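Putative Oleoyl-[acyl-carrier protein] thioesterase (PDB 2OWN) probably hydrolyses the thioester of oleoyl-acyl carrier protein, releasing the free fatty acid, as expected of an acyl-ACP thioesterase built from two hotdog domains. Local coordinates at residues 27-35 against 68-78; 162-172 against 186-194. All blocks are in the same frame, centred on the assembly; numbering follows the deposited sequence.

Interaction 1 (27-35 against 68-78)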
loop_
_atom_site.group_PDB
_atom_site.type_symbol
_atom_site.label_atom_id
_atom_site.label_comp_id
_atom_site.label_asym_id
_atom_site.label_seq_id
_atom_site.Cartn_x
_atom_site.Cartn_y
_atom_site.Cartn_z
ATOM N N GLY B 27 1.748 7.955 -11.938
ATOM C CA GLY B 27 3.155 7.537 -11.803
ATOM C C GLY B 27 3.952 8.306 -10.758
ATOM O O GLY B 27 5.174 8.369 -10.859
ATOM N N ARG B 28 3.266 8.870 -9.759
ATOM C CA ARG B 28 3.870 9.647 -8.667
ATOM C C ARG B 28 3.399 9.105 -7.331
ATOM O O ARG B 28 2.245 8.662 -7.227
ATOM C CB ARG B 28 3.477 11.098 -8.785
ATOM C CG ARG B 28 3.964 11.745 -10.095
ATOM C CD ARG B 28 3.497 13.165 -10.343
ATOM N NE ARG B 28 2.044 13.326 -10.139
ATOM C CZ ARG B 28 1.251 14.246 -10.703
ATOM N NH1 ARG B 28 1.705 15.151 -11.596
ATOM N NH2 ARG B 28 -0.057 14.231 -10.379
ATOM N N ALA B 29 4.280 9.178 -6.332
ATOM C CA ALA B 29 4.028 8.701 -4.965
ATOM C C ALA B 29 2.817 9.376 -4.332
ATOM O O ALA B 29 2.595 10.569 -4.537
ATOM C CB ALA B 29 5.259 8.917 -4.063
ATOM N N THR B 30 2.030 8.592 -3.605
ATOM C CA THR B 30 0.858 9.089 -2.903
ATOM C C THR B 30 1.316 9.712 -1.576
ATOM O O THR B 30 2.472 9.502 -1.155
ATOM C CB THR B 30 -0.119 7.951 -2.557
ATOM O OG1 THR B 30 0.516 7.043 -1.653
ATOM C CG2 THR B 30 -0.578 7.192 -3.829
ATOM N N LEU B 31 0.416 10.462 -0.929
ATOM C CA LEU B 31 0.678 11.034 0.419
ATOM C C LEU B 31 0.875 9.929 1.462
ATOM O O LEU B 31 1.663 10.114 2.395
ATOM C CB LEU B 31 -0.428 12.008 0.903
ATOM C CG LEU B 31 -0.380 13.420 0.347
ATOM C CD1 LEU B 31 -1.665 14.203 0.651
ATOM C CD2 LEU B 31 0.859 14.142 0.895
ATOM N N THR B 32 0.122 8.825 1.314
ATOM C CA THR B 32 0.233 7.619 2.166
ATOM C C THR B 32 1.696 7.134 2.107
ATOM O O THR B 32 2.323 7.003 3.161
ATOM C CB THR B 32 -0.750 6.522 1.739
ATOM O OG1 THR B 32 -2.074 7.075 1.703
ATOM C CG2 THR B 32 -0.710 5.326 2.695
ATOM N N THR B 33 2.231 6.982 0.885
ATOM C CA THR B 33 3.650 6.586 0.663
ATOM C C THR B 33 4.658 7.584 1.253
ATOM O O THR B 33 5.642 7.151 1.842
ATOM C CB THR B 33 3.973 6.375 -0.829
ATOM O OG1 THR B 33 3.242 5.239 -1.273
ATOM C CG2 THR B 33 5.510 6.145 -1.103
ATOM N N LEU B 34 4.390 8.890 1.084
ATOM C CA LEU B 34 5.269 9.976 1.586
ATOM C C LEU B 34 5.447 9.867 3.102
ATOM O O LEU B 34 6.588 9.877 3.577
ATOM C CB LEU B 34 4.750 11.371 1.211
ATOM C CG LEU B 34 5.705 12.549 1.452
ATOM C CD1 LEU B 34 6.898 12.443 0.513
ATOM C CD2 LEU B 34 4.998 13.868 1.245
ATOM N N ILE B 35 4.331 9.723 3.832
ATOM C CA ILE B 35 4.361 9.528 5.310
ATOM C C ILE B 35 4.968 8.157 5.655
ATOM O O ILE B 35 5.749 8.072 6.614
ATOM C CB ILE B 35 2.960 9.724 5.971
ATOM C CG1 ILE B 35 2.469 11.162 5.774
ATOM C CG2 ILE B 35 2.970 9.393 7.463
ATOM C CD1 ILE B 35 3.345 12.262 6.371
ATOM N N TYR B 68 1.262 17.247 11.694
ATOM C CA TYR B 68 2.144 17.220 10.500
ATOM C C TYR B 68 1.933 18.500 9.660
ATOM O O TYR B 68 0.800 18.948 9.509
ATOM C CB TYR B 68 1.942 16.052 9.514
ATOM C CG TYR B 68 2.484 14.707 9.891
ATOM C CD1 TYR B 68 3.880 14.487 9.952
ATOM C CD2 TYR B 68 1.632 13.593 10.030
ATOM C CE1 TYR B 68 4.419 13.194 10.258
ATOM C CE2 TYR B 68 2.150 12.290 10.329
ATOM C CZ TYR B 68 3.547 12.100 10.441
ATOM O OH TYR B 68 4.059 10.847 10.741
ATOM N N ALA B 69 3.037 19.059 9.162
ATOM C CA ALA B 69 3.070 20.204 8.231
ATOM C C ALA B 69 4.012 19.696 7.129
ATOM O O ALA B 69 5.159 19.385 7.434
ATOM C CB ALA B 69 3.598 21.455 8.876
ATOM N N ILE B 70 3.519 19.579 5.894
ATOM C CA ILE B 70 4.278 19.042 4.742
ATOM C C ILE B 70 4.373 20.112 3.654
ATOM O O ILE B 70 3.337 20.626 3.249
ATOM C CB ILE B 70 3.593 17.772 4.153
ATOM C CG1 ILE B 70 3.228 16.743 5.247
ATOM C CG2 ILE B 70 4.472 17.126 3.058
ATOM C CD1 ILE B 70 2.477 15.543 4.735
ATOM N N ASP B 71 5.600 20.449 3.233
ATOM C CA ASP B 71 5.903 21.420 2.173
ATOM C C ASP B 71 6.358 20.555 1.002
ATOM O O ASP B 71 7.428 19.969 1.084
ATOM C CB ASP B 71 6.996 22.401 2.642
ATOM C CG ASP B 71 7.380 23.463 1.593
ATOM O OD1 ASP B 71 6.724 23.619 0.542
ATOM O OD2 ASP B 71 8.365 24.191 1.853
ATOM N N ILE B 72 5.561 20.492 -0.071
ATOM C CA ILE B 72 5.853 19.660 -1.256
ATOM C C ILE B 72 6.296 20.485 -2.479
ATOM O O ILE B 72 5.513 21.285 -2.987
ATOM C CB ILE B 72 4.620 18.761 -1.626
ATOM C CG1 ILE B 72 4.201 17.888 -0.427
ATOM C CG2 ILE B 72 4.922 17.869 -2.849
ATOM C CD1 ILE B 72 2.985 17.057 -0.654
ATOM N N THR B 73 7.551 20.284 -2.920
ATOM C CA THR B 73 8.124 20.906 -4.139
ATOM C C THR B 73 7.586 20.042 -5.296
ATOM O O THR B 73 7.028 20.563 -6.266
ATOM C CB THR B 73 9.661 20.973 -4.102
ATOM O OG1 THR B 73 10.064 21.793 -2.996
ATOM C CG2 THR B 73 10.231 21.560 -5.392
ATOM N N ARG B 74 7.830 18.734 -5.205
ATOM C CA ARG B 74 7.261 17.738 -6.142
ATOM C C ARG B 74 7.258 16.368 -5.471
ATOM O O ARG B 74 8.170 16.080 -4.689
ATOM C CB ARG B 74 7.948 17.668 -7.514
ATOM C CG ARG B 74 9.333 17.030 -7.600
ATOM C CD ARG B 74 9.722 16.872 -9.033
ATOM N NE ARG B 74 11.004 16.189 -9.148
ATOM C CZ ARG B 74 11.211 14.865 -9.136
ATOM N NH1 ARG B 74 10.216 13.979 -8.960
ATOM N NH2 ARG B 74 12.468 14.419 -9.267
HETATM N N MSE B 75 6.262 15.541 -5.788
HETATM C CA MSE B 75 6.166 14.193 -5.225
HETATM C C MSE B 75 7.158 13.273 -5.930
HETATM O O MSE B 75 7.446 13.502 -7.121
HETATM C CB MSE B 75 4.748 13.609 -5.336
HETATM C CG MSE B 75 3.723 14.388 -4.530
HETATM SE SE MSE B 75 4.069 14.268 -2.611
HETATM C CE MSE B 75 3.296 12.536 -2.233
ATOM N N PRO B 76 7.747 12.293 -5.192
ATOM C CA PRO B 76 8.630 11.329 -5.846
ATOM C C PRO B 76 7.910 10.547 -6.981
ATOM O O PRO B 76 6.713 10.254 -6.863
ATOM C CB PRO B 76 9.019 10.396 -4.699
ATOM C CG PRO B 76 8.936 11.221 -3.514
ATOM C CD PRO B 76 7.731 12.049 -3.731
ATOM N N ARG B 77 8.631 10.298 -8.069
ATOM C CA ARG B 77 8.128 9.583 -9.252
ATOM C C ARG B 77 8.390 8.086 -9.118
ATOM O O ARG B 77 9.283 7.682 -8.356
ATOM C CB ARG B 77 8.853 10.092 -10.507
ATOM C CG ARG B 77 8.594 11.566 -10.859
ATOM C CD ARG B 77 9.743 12.176 -11.683
ATOM N NE ARG B 77 10.134 11.397 -12.862
ATOM C CZ ARG B 77 11.195 11.647 -13.653
ATOM N NH1 ARG B 77 12.041 12.678 -13.428
ATOM N NH2 ARG B 77 11.430 10.834 -14.698
ATOM N N GLN B 78 7.627 7.278 -9.874
ATOM C CA GLN B 78 7.804 5.806 -9.930
ATOM C C GLN B 78 9.238 5.506 -10.404
ATOM O O GLN B 78 9.728 6.153 -11.335
ATOM C CB GLN B 78 6.814 5.143 -10.894
ATOM C CG GLN B 78 6.909 3.616 -11.017
ATOM C CD GLN B 78 6.040 3.050 -12.129
ATOM O OE1 GLN B 78 4.997 3.591 -12.447
ATOM N NE2 GLN B 78 6.480 1.955 -12.721
#
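I35 sets its CD1 over the centre of the Y68 ring, 4.0 Å from the centroid and only 6° off the ring normal, a CH-pi contact. The same CD1 also meets I70 CD1 at 3.8 Å. The preceding residue, L34, runs past I70 in the opposite sense, its CD2 lying 3.8 Å from I70 CG2, while one turn before I35, L31 CD2 reaches I72 CD1. Selenomethionine M75, its chain bent at chi2 and chi3, brings its CE to the start of the helix, near L34 CB (3.9 Å) and beside the carbonyl oxygens of A29 and T30. Beyond it the two segments meet through their backbones: A29 N donates to P76 O at 2.7 Å, almost straight, and Q78 N to G27 O at 2.9 Å, making a single bridge at R28 and R77. T30 positions the helix as its N-cap, its OG1 accepting from T33 N at 3.1 Å. F185 and V189 of helix 184-191 also touch L31, and the guanidinium of R28 is turned off to a salt bridge with D201. The axis of 31-35 passes 11.9 Å from that of strand 68-72, at 110° to it: the long helix of a hotdog fold lying across its curved antiparallel sheet.

Interaction 2 (162-172 against 186-194). With SO4 (sulfate ion), chain C.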
loop_
_atom_site.group_PDB
_atom_site.type_symbol
_atom_site.label_atom_id
_atom_site.label_comp_id
_atom_site.label_asym_id
_atom_site.label_seq_id
_atom_site.Cartn_x
_atom_site.Cartn_y
_atom_site.Cartn_z
ATOM N N ILE B 162 -18.445 17.447 0.020
ATOM C CA ILE B 162 -18.323 16.095 -0.538
ATOM C C ILE B 162 -18.150 15.203 0.681
ATOM O O ILE B 162 -17.218 15.433 1.454
ATOM C CB ILE B 162 -17.103 15.931 -1.492
ATOM C CG1 ILE B 162 -17.140 16.964 -2.631
ATOM C CG2 ILE B 162 -17.052 14.506 -2.064
ATOM C CD1 ILE B 162 -15.911 16.926 -3.557
ATOM N N THR B 163 -19.046 14.225 0.860
ATOM C CA THR B 163 -19.002 13.266 1.982
ATOM C C THR B 163 -18.987 11.822 1.456
ATOM O O THR B 163 -19.785 11.494 0.576
ATOM C CB THR B 163 -20.169 13.483 2.973
ATOM O OG1 THR B 163 -20.093 14.806 3.506
ATOM C CG2 THR B 163 -20.116 12.497 4.146
ATOM N N LYS B 164 -18.047 11.005 1.962
ATOM C CA LYS B 164 -17.918 9.567 1.631
ATOM C C LYS B 164 -17.629 8.738 2.897
ATOM O O LYS B 164 -16.792 9.175 3.709
ATOM C CB LYS B 164 -16.799 9.266 0.624
ATOM C CG LYS B 164 -16.988 9.806 -0.784
ATOM C CD LYS B 164 -15.906 9.220 -1.676
ATOM C CE LYS B 164 -15.914 9.736 -3.085
ATOM N NZ LYS B 164 -14.816 9.046 -3.817
ATOM N N PRO B 165 -18.330 7.581 3.084
ATOM C CA PRO B 165 -18.017 6.720 4.222
ATOM C C PRO B 165 -16.873 5.753 3.847
ATOM O O PRO B 165 -16.721 5.390 2.667
ATOM C CB PRO B 165 -19.324 5.956 4.446
ATOM C CG PRO B 165 -19.895 5.808 3.096
ATOM C CD PRO B 165 -19.458 7.013 2.306
ATOM N N TYR B 166 -16.053 5.406 4.835
ATOM C CA TYR B 166 -14.949 4.433 4.692
ATOM C C TYR B 166 -14.960 3.525 5.918
ATOM O O TYR B 166 -15.196 4.003 7.034
ATOM C CB TYR B 166 -13.585 5.097 4.566
ATOM C CG TYR B 166 -13.429 5.961 3.351
ATOM C CD1 TYR B 166 -12.966 5.416 2.134
ATOM C CD2 TYR B 166 -13.743 7.338 3.389
ATOM C CE1 TYR B 166 -12.812 6.223 0.969
ATOM C CE2 TYR B 166 -13.586 8.160 2.226
ATOM C CZ TYR B 166 -13.131 7.593 1.034
ATOM O OH TYR B 166 -12.990 8.380 -0.067
ATOM N N HIS B 167 -14.716 2.236 5.695
ATOM C CA HIS B 167 -14.650 1.220 6.748
ATOM C C HIS B 167 -13.172 0.933 6.986
ATOM O O HIS B 167 -12.393 0.844 6.020
ATOM C CB HIS B 167 -15.409 -0.032 6.337
ATOM C CG HIS B 167 -16.868 0.209 6.112
ATOM N ND1 HIS B 167 -17.368 0.680 4.917
ATOM C CD2 HIS B 167 -17.934 0.054 6.932
ATOM C CE1 HIS B 167 -18.681 0.804 5.012
ATOM N NE2 HIS B 167 -19.049 0.429 6.224
ATOM N N VAL B 168 -12.789 0.796 8.262
ATOM C CA VAL B 168 -11.401 0.513 8.662
ATOM C C VAL B 168 -11.183 -0.986 8.403
ATOM O O VAL B 168 -11.928 -1.814 8.932
ATOM C CB VAL B 168 -11.106 0.876 10.135
ATOM C CG1 VAL B 168 -9.647 0.584 10.506
ATOM C CG2 VAL B 168 -11.408 2.338 10.376
ATOM N N ARG B 169 -10.177 -1.302 7.587
ATOM C CA ARG B 169 -9.837 -2.684 7.194
ATOM C C ARG B 169 -8.789 -3.319 8.077
ATOM O O ARG B 169 -8.109 -2.622 8.834
ATOM C CB ARG B 169 -9.302 -2.711 5.771
ATOM C CG ARG B 169 -10.295 -2.268 4.783
ATOM C CD ARG B 169 -9.658 -2.102 3.463
ATOM N NE ARG B 169 -10.652 -1.585 2.551
ATOM C CZ ARG B 169 -10.411 -0.987 1.389
ATOM N NH1 ARG B 169 -9.185 -0.795 0.901
ATOM N NH2 ARG B 169 -11.460 -0.555 0.706
ATOM N N PHE B 170 -8.658 -4.647 7.942
ATOM C CA PHE B 170 -7.668 -5.440 8.681
ATOM C C PHE B 170 -6.248 -4.941 8.349
ATOM O O PHE B 170 -5.508 -4.641 9.287
ATOM C CB PHE B 170 -7.809 -6.948 8.418
ATOM C CG PHE B 170 -6.830 -7.782 9.183
ATOM C CD1 PHE B 170 -7.031 -8.025 10.555
ATOM C CD2 PHE B 170 -5.693 -8.329 8.546
ATOM C CE1 PHE B 170 -6.110 -8.805 11.299
ATOM C CE2 PHE B 170 -4.758 -9.117 9.268
ATOM C CZ PHE B 170 -4.965 -9.359 10.652
ATOM N N PHE B 171 -5.933 -4.753 7.053
ATOM C CA PHE B 171 -4.592 -4.252 6.636
ATOM C C PHE B 171 -4.273 -2.790 7.044
ATOM O O PHE B 171 -3.110 -2.400 6.931
ATOM C CB PHE B 171 -4.260 -4.483 5.135
ATOM C CG PHE B 171 -4.356 -5.936 4.661
ATOM C CD1 PHE B 171 -4.003 -7.043 5.488
ATOM C CD2 PHE B 171 -4.631 -6.190 3.296
ATOM C CE1 PHE B 171 -4.071 -8.385 4.997
ATOM C CE2 PHE B 171 -4.681 -7.521 2.781
ATOM C CZ PHE B 171 -4.401 -8.624 3.637
ATOM N N ASP B 172 -5.270 -1.998 7.477
ATOM C CA ASP B 172 -5.030 -0.636 8.004
ATOM C C ASP B 172 -4.297 -0.656 9.373
ATOM O O ASP B 172 -3.624 0.325 9.699
ATOM C CB ASP B 172 -6.326 0.188 8.127
ATOM C CG ASP B 172 -6.995 0.457 6.786
ATOM O OD1 ASP B 172 -6.302 0.644 5.776
ATOM O OD2 ASP B 172 -8.230 0.540 6.758
ATOM N N ASP B 186 -5.501 7.829 2.366
ATOM C CA ASP B 186 -6.293 7.009 1.422
ATOM C C ASP B 186 -7.735 7.526 1.399
ATOM O O ASP B 186 -8.298 7.674 0.329
ATOM C CB ASP B 186 -6.384 5.511 1.801
ATOM C CG ASP B 186 -5.022 4.801 1.904
ATOM O OD1 ASP B 186 -4.020 5.261 1.326
ATOM O OD2 ASP B 186 -4.977 3.744 2.569
ATOM N N TRP B 187 -8.283 7.831 2.585
ATOM C CA TRP B 187 -9.668 8.318 2.746
ATOM C C TRP B 187 -9.781 9.784 2.337
ATOM O O TRP B 187 -10.699 10.133 1.597
ATOM C CB TRP B 187 -10.209 8.142 4.187
ATOM C CG TRP B 187 -9.928 6.801 4.789
ATOM C CD1 TRP B 187 -9.958 5.604 4.146
ATOM C CD2 TRP B 187 -9.656 6.519 6.161
ATOM N NE1 TRP B 187 -9.657 4.598 5.007
ATOM C CE2 TRP B 187 -9.476 5.114 6.263
ATOM C CE3 TRP B 187 -9.530 7.316 7.323
ATOM C CZ2 TRP B 187 -9.165 4.469 7.492
ATOM C CZ3 TRP B 187 -9.218 6.682 8.562
ATOM C CH2 TRP B 187 -9.043 5.263 8.627
ATOM N N LEU B 188 -8.857 10.617 2.844
ATOM C CA LEU B 188 -8.790 12.078 2.573
ATOM C C LEU B 188 -8.706 12.423 1.088
ATOM O O LEU B 188 -9.533 13.183 0.586
ATOM C CB LEU B 188 -7.590 12.720 3.298
ATOM C CG LEU B 188 -7.627 12.767 4.834
ATOM C CD1 LEU B 188 -6.229 12.968 5.449
ATOM C CD2 LEU B 188 -8.601 13.834 5.320
ATOM N N VAL B 189 -7.725 11.824 0.405
ATOM C CA VAL B 189 -7.485 12.059 -1.036
ATOM C C VAL B 189 -8.609 11.461 -1.892
ATOM O O VAL B 189 -9.069 12.139 -2.813
ATOM C CB VAL B 189 -6.067 11.591 -1.490
ATOM C CG1 VAL B 189 -5.854 11.832 -2.985
ATOM C CG2 VAL B 189 -5.002 12.335 -0.673
ATOM N N ASP B 190 -9.036 10.223 -1.586
ATOM C CA ASP B 190 -10.142 9.557 -2.324
ATOM C C ASP B 190 -11.506 10.286 -2.186
ATOM O O ASP B 190 -12.378 10.067 -3.034
ATOM C CB ASP B 190 -10.299 8.076 -1.956
ATOM C CG ASP B 190 -11.323 7.369 -2.823
ATOM O OD1 ASP B 190 -11.114 7.334 -4.058
ATOM O OD2 ASP B 190 -12.364 6.958 -2.270
ATOM N N THR B 191 -11.711 11.104 -1.131
ATOM C CA THR B 191 -12.951 11.930 -0.978
ATOM C C THR B 191 -13.142 12.843 -2.210
ATOM O O THR B 191 -14.276 13.025 -2.664
ATOM C CB THR B 191 -12.954 12.801 0.306
ATOM O OG1 THR B 191 -12.729 11.977 1.453
ATOM C CG2 THR B 191 -14.298 13.562 0.484
ATOM N N LEU B 192 -12.023 13.367 -2.741
ATOM C CA LEU B 192 -12.005 14.222 -3.930
ATOM C C LEU B 192 -12.158 13.338 -5.185
ATOM O O LEU B 192 -11.611 12.222 -5.204
ATOM C CB LEU B 192 -10.700 15.014 -4.020
ATOM C CG LEU B 192 -10.374 15.956 -2.855
ATOM C CD1 LEU B 192 -8.934 16.460 -2.957
ATOM C CD2 LEU B 192 -11.368 17.112 -2.779
ATOM N N PRO B 193 -12.853 13.835 -6.238
ATOM C CA PRO B 193 -13.041 13.017 -7.441
ATOM C C PRO B 193 -11.775 12.955 -8.319
ATOM O O PRO B 193 -10.914 13.852 -8.228
ATOM C CB PRO B 193 -14.178 13.739 -8.160
ATOM C CG PRO B 193 -13.964 15.153 -7.824
ATOM C CD PRO B 193 -13.453 15.176 -6.422
ATOM N N ALA B 194 -11.673 11.898 -9.135
ATOM C CA ALA B 194 -10.550 11.694 -10.087
ATOM C C ALA B 194 -10.352 12.891 -11.046
ATOM O O ALA B 194 -9.205 13.201 -11.371
ATOM C CB ALA B 194 -10.701 10.372 -10.880
HETATM S S SO4 C . -15.050 1.263 1.727
HETATM O O1 SO4 C . -14.274 1.486 2.929
HETATM O O2 SO4 C . -15.377 2.539 1.097
HETATM O O3 SO4 C . -14.327 0.483 0.763
HETATM O O4 SO4 C . -16.278 0.555 2.087
HETATM O O HOH W 1 -13.437 6.442 -5.249
HETATM O O HOH W 2 -9.976 1.427 5.114
HETATM O O HOH W 3 -6.689 1.883 3.505
#
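Y166 and W187 overlap as an offset stack: the phenol ring and the five-membered ring of the indole have centroids 4.8 Å apart and planes inclined by 27°. Each also receives the other's CB over a face, W187 CB lying 3.9 Å from the Y166 centroid, toward the rim, and Y166 CB over the pyrrole part of W187. At the indole edge, water 2 lies in plane and accepts from NE1 while donating to H167 O and D172 OD2. The phenol edge faces D190, whose carboxylate is turned 73° from the ring; Y166 OH donates to D190 OD2 at 2.7 Å, on the anti side but tilted out of the carboxylate plane.

K164 reaches D190 with its chain extended beyond CG. Its NZ gives a hydrogen bond to D190 O at 2.8 Å and a longer salt bridge to OD2 at 3.6 Å. With CG anti to its own N (chi1 -174°), D190 can present OD2 to both partners, while OD1 takes water 1 and F170 N of the second subunit. T191 OG1 returns to W187 O at 2.7 Å, and I162 CG2 packs against T191 CG2.

At the C-terminal end of the strand H167 N donates to sulfate O1 at 2.9 Å, nearly straight, and ND1 binds O4; just beyond, R169 NH2 adds a weak bond to O3. H167 N of the second subunit also holds this anion, probably from the crystallisation liquor, at the dimer interface. Through Y166 OH and that subunit's F170 N, buried D190 ties strand, helix and neighbour together; the hydroxyl on OD2 and the nearby ammonium would probably favour its ionised form.

Both contacts set a helix against a strand in a hotdog domain, interaction 1 in the N-terminal domain and interaction 2 in the C-terminal one, their centres about 18 Å apart. Each is largely buried, but 27-35 with 68-78 lies nearer the chain centre, about 10 Å against 16 Å, and relies mainly on apolar side chains and two backbone bonds. In 162-172 with 186-194, where the second subunit reaches more of the residues, aromatic stacking is joined by charge, waters and a sulfate. The two helices meet directly: T32 OG1 probably hydrogen-bonds D186 OD1 at 2.7 Å, and L31 CD1 packs on V189 CG2 at 4.0 Å. F171 of the second subunit touches T30 and T32 as well as D186 and V189.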